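Local coordinates for protein betaine aldehyde dehydrogenase (Staphylococcus aureus subsp. aureus COL, PDB 4QTO) that probably oxidises betaine aldehyde to glycine betaine with NAD as cofactor, as a member of the aldehyde dehydrogenase family, at residues Gly316-Val321 / Thr421-Glu426. Residues are numbered along the deposited sequence; the frame is centred on the assembly and turned at random.
Sequences GSRILV and TVEGFE
Arg318 and Glu423 show how a parallel strand pair can bury an ion pair on one face of its sheet. The arginine runs out fully extended, with CG anti to the backbone N (chi1 -173°), which brings the edge of its guanidinium to the carboxylate, the two planes 8° apart. The grip is side-on: Arg318 NE lies 2.7 Å from Glu423 OE2 and Arg318 NH2 3.0 Å from Glu423 OE1, each oxygen offering its syn lone pair. Thr406 and the carbonyl of Asp437 take further guanidinium hydrogens, probably fixing its rotation. Beside this pair, Leu320 CD2 packs 3.6 Å from Glu423 CB, the two side chains running the same way.

Between the strands themselves, five backbone hydrogen bonds keep a parallel register, from Thr421 N to Ser317 O through to Phe425 N to Val321 O. The bond from Phe425 N to Val321 O is the longest of the five, at 3.1 Å, its donor standing above the carbonyl plane; here Phe425 brings its ring edge to Leu320 O. On the other face, Val321 CG1 meets Val422 CG1 at 3.7 Å, with Ile319 beside them.

The wetter part lies round Ser317, which is partly exposed, and Thr421: there the direct bond from Thr421 N to Ser317 O is supplemented by a water that donates to Ser317 O and Thr421 OG1. Further along, between the threonine hydroxyl and the ion pair, a second water accepts from Thr421 OG1 and donates to Ile319 O and Glu423 OE2.

These are adjacent central strands of the seven-stranded sheet in the domain that, in this family, carries the catalytic cysteine. Strand 285-288 flanks 318-322 and strand 399-402 flanks 419-425; helix 428-436 covers Leu320 and Phe425, while helix 323-337 packs on Ile319, Val321 and Val422.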
loop_
_atom_site.group_PDB
_atom_site.type_symbol
_atom_site.label_atom_id
_atom_site.label_comp_id
_atom_site.label_asym_id
_atom_site.label_seq_id
_atom_site.Cartn_x
_atom_site.Cartn_y
_atom_site.Cartn_z
ATOM N N GLY A 316 -30.250 -12.169 7.044
ATOM C CA GLY A 316 -30.162 -12.284 8.480
ATOM C C GLY A 316 -31.131 -13.328 8.943
ATOM O O GLY A 316 -32.130 -13.015 9.613
ATOM N N SER A 317 -30.831 -14.585 8.623
ATOM C CA SER A 317 -31.754 -15.634 8.990
ATOM C C SER A 317 -31.656 -16.103 10.432
ATOM O O SER A 317 -32.582 -16.780 10.901
ATOM C CB SER A 317 -31.531 -16.859 8.106
ATOM O OG SER A 317 -30.284 -17.456 8.363
ATOM N N ARG A 318 -30.560 -15.781 11.124
ATOM C CA ARG A 318 -30.344 -16.256 12.473
ATOM C C ARG A 318 -30.374 -15.091 13.455
ATOM O O ARG A 318 -29.355 -14.440 13.695
ATOM C CB ARG A 318 -29.046 -17.029 12.593
ATOM C CG ARG A 318 -28.875 -17.690 13.938
ATOM C CD ARG A 318 -27.565 -18.431 14.065
ATOM N NE ARG A 318 -27.540 -19.152 15.330
ATOM C CZ ARG A 318 -26.575 -20.000 15.669
ATOM N NH1 ARG A 318 -25.551 -20.193 14.856
ATOM N NH2 ARG A 318 -26.636 -20.659 16.822
ATOM N N ILE A 319 -31.545 -14.845 14.029
ATOM C CA ILE A 319 -31.664 -13.719 14.963
ATOM C C ILE A 319 -31.275 -14.208 16.350
ATOM O O ILE A 319 -31.742 -15.261 16.821
ATOM C CB ILE A 319 -33.057 -13.108 14.976
ATOM C CG1 ILE A 319 -33.409 -12.541 13.588
ATOM C CG2 ILE A 319 -33.146 -12.045 16.074
ATOM C CD1 ILE A 319 -34.850 -12.212 13.374
ATOM N N LEU A 320 -30.379 -13.473 16.993
ATOM C CA LEU A 320 -29.904 -13.746 18.350
ATOM C C LEU A 320 -30.290 -12.522 19.157
ATOM O O LEU A 320 -29.783 -11.429 18.914
ATOM C CB LEU A 320 -28.406 -13.967 18.392
ATOM C CG LEU A 320 -27.911 -15.215 17.709
ATOM C CD1 LEU A 320 -26.433 -15.232 17.431
ATOM C CD2 LEU A 320 -28.273 -16.385 18.574
ATOM N N VAL A 321 -31.225 -12.682 20.100
ATOM C CA VAL A 321 -31.767 -11.532 20.845
ATOM C C VAL A 321 -31.556 -11.737 22.341
ATOM O O VAL A 321 -31.697 -12.853 22.884
ATOM C CB VAL A 321 -33.262 -11.286 20.501
ATOM C CG1 VAL A 321 -34.122 -12.481 20.848
ATOM C CG2 VAL A 321 -33.778 -10.031 21.195
ATOM N N THR A 421 -34.991 -17.648 12.250
ATOM C CA THR A 421 -35.084 -18.328 13.543
ATOM C C THR A 421 -34.730 -17.285 14.600
ATOM O O THR A 421 -34.006 -16.320 14.296
ATOM C CB THR A 421 -34.101 -19.519 13.692
ATOM O OG1 THR A 421 -32.756 -19.098 13.388
ATOM C CG2 THR A 421 -34.486 -20.647 12.778
ATOM N N VAL A 422 -35.209 -17.477 15.814
ATOM C CA VAL A 422 -34.926 -16.585 16.921
ATOM C C VAL A 422 -34.399 -17.406 18.098
ATOM O O VAL A 422 -35.093 -18.325 18.575
ATOM C CB VAL A 422 -36.176 -15.779 17.376
ATOM C CG1 VAL A 422 -35.793 -14.769 18.452
ATOM C CG2 VAL A 422 -36.802 -15.026 16.191
ATOM N N GLU A 423 -33.219 -17.048 18.588
ATOM C CA GLU A 423 -32.601 -17.680 19.747
ATOM C C GLU A 423 -32.301 -16.597 20.744
ATOM O O GLU A 423 -31.962 -15.468 20.348
ATOM C CB GLU A 423 -31.251 -18.316 19.401
ATOM C CG GLU A 423 -31.316 -19.603 18.596
ATOM C CD GLU A 423 -29.986 -19.865 17.910
ATOM O OE1 GLU A 423 -29.124 -20.563 18.475
ATOM O OE2 GLU A 423 -29.765 -19.228 16.856
ATOM N N GLY A 424 -32.357 -16.939 22.020
ATOM C CA GLY A 424 -32.001 -15.974 23.045
ATOM C C GLY A 424 -30.564 -16.151 23.519
ATOM O O GLY A 424 -29.983 -17.247 23.391
ATOM N N PHE A 425 -29.982 -15.084 24.063
ATOM C CA PHE A 425 -28.657 -15.159 24.687
ATOM C C PHE A 425 -28.671 -14.330 25.970
ATOM O O PHE A 425 -29.392 -13.331 26.071
ATOM C CB PHE A 425 -27.529 -14.715 23.782
ATOM C CG PHE A 425 -27.555 -13.257 23.414
ATOM C CD1 PHE A 425 -26.978 -12.312 24.263
ATOM C CD2 PHE A 425 -28.134 -12.825 22.233
ATOM C CE1 PHE A 425 -26.985 -10.966 23.925
ATOM C CE2 PHE A 425 -28.126 -11.490 21.885
ATOM C CZ PHE A 425 -27.551 -10.562 22.734
ATOM N N GLU A 426 -27.860 -14.715 26.946
ATOM C CA GLU A 426 -27.867 -14.017 28.223
ATOM C C GLU A 426 -26.862 -12.871 28.267
ATOM O O GLU A 426 -27.175 -11.766 28.724
ATOM C CB GLU A 426 -27.581 -15.009 29.349
ATOM C CG GLU A 426 -27.713 -14.450 30.740
ATOM C CD GLU A 426 -29.138 -14.001 31.085
ATOM O OE1 GLU A 426 -30.129 -14.551 30.534
ATOM O OE2 GLU A 426 -29.237 -13.109 31.944
HETATM O O HOH W 1 -31.821 -19.593 10.883
HETATM O O HOH W 2 -31.799 -17.920 15.585
#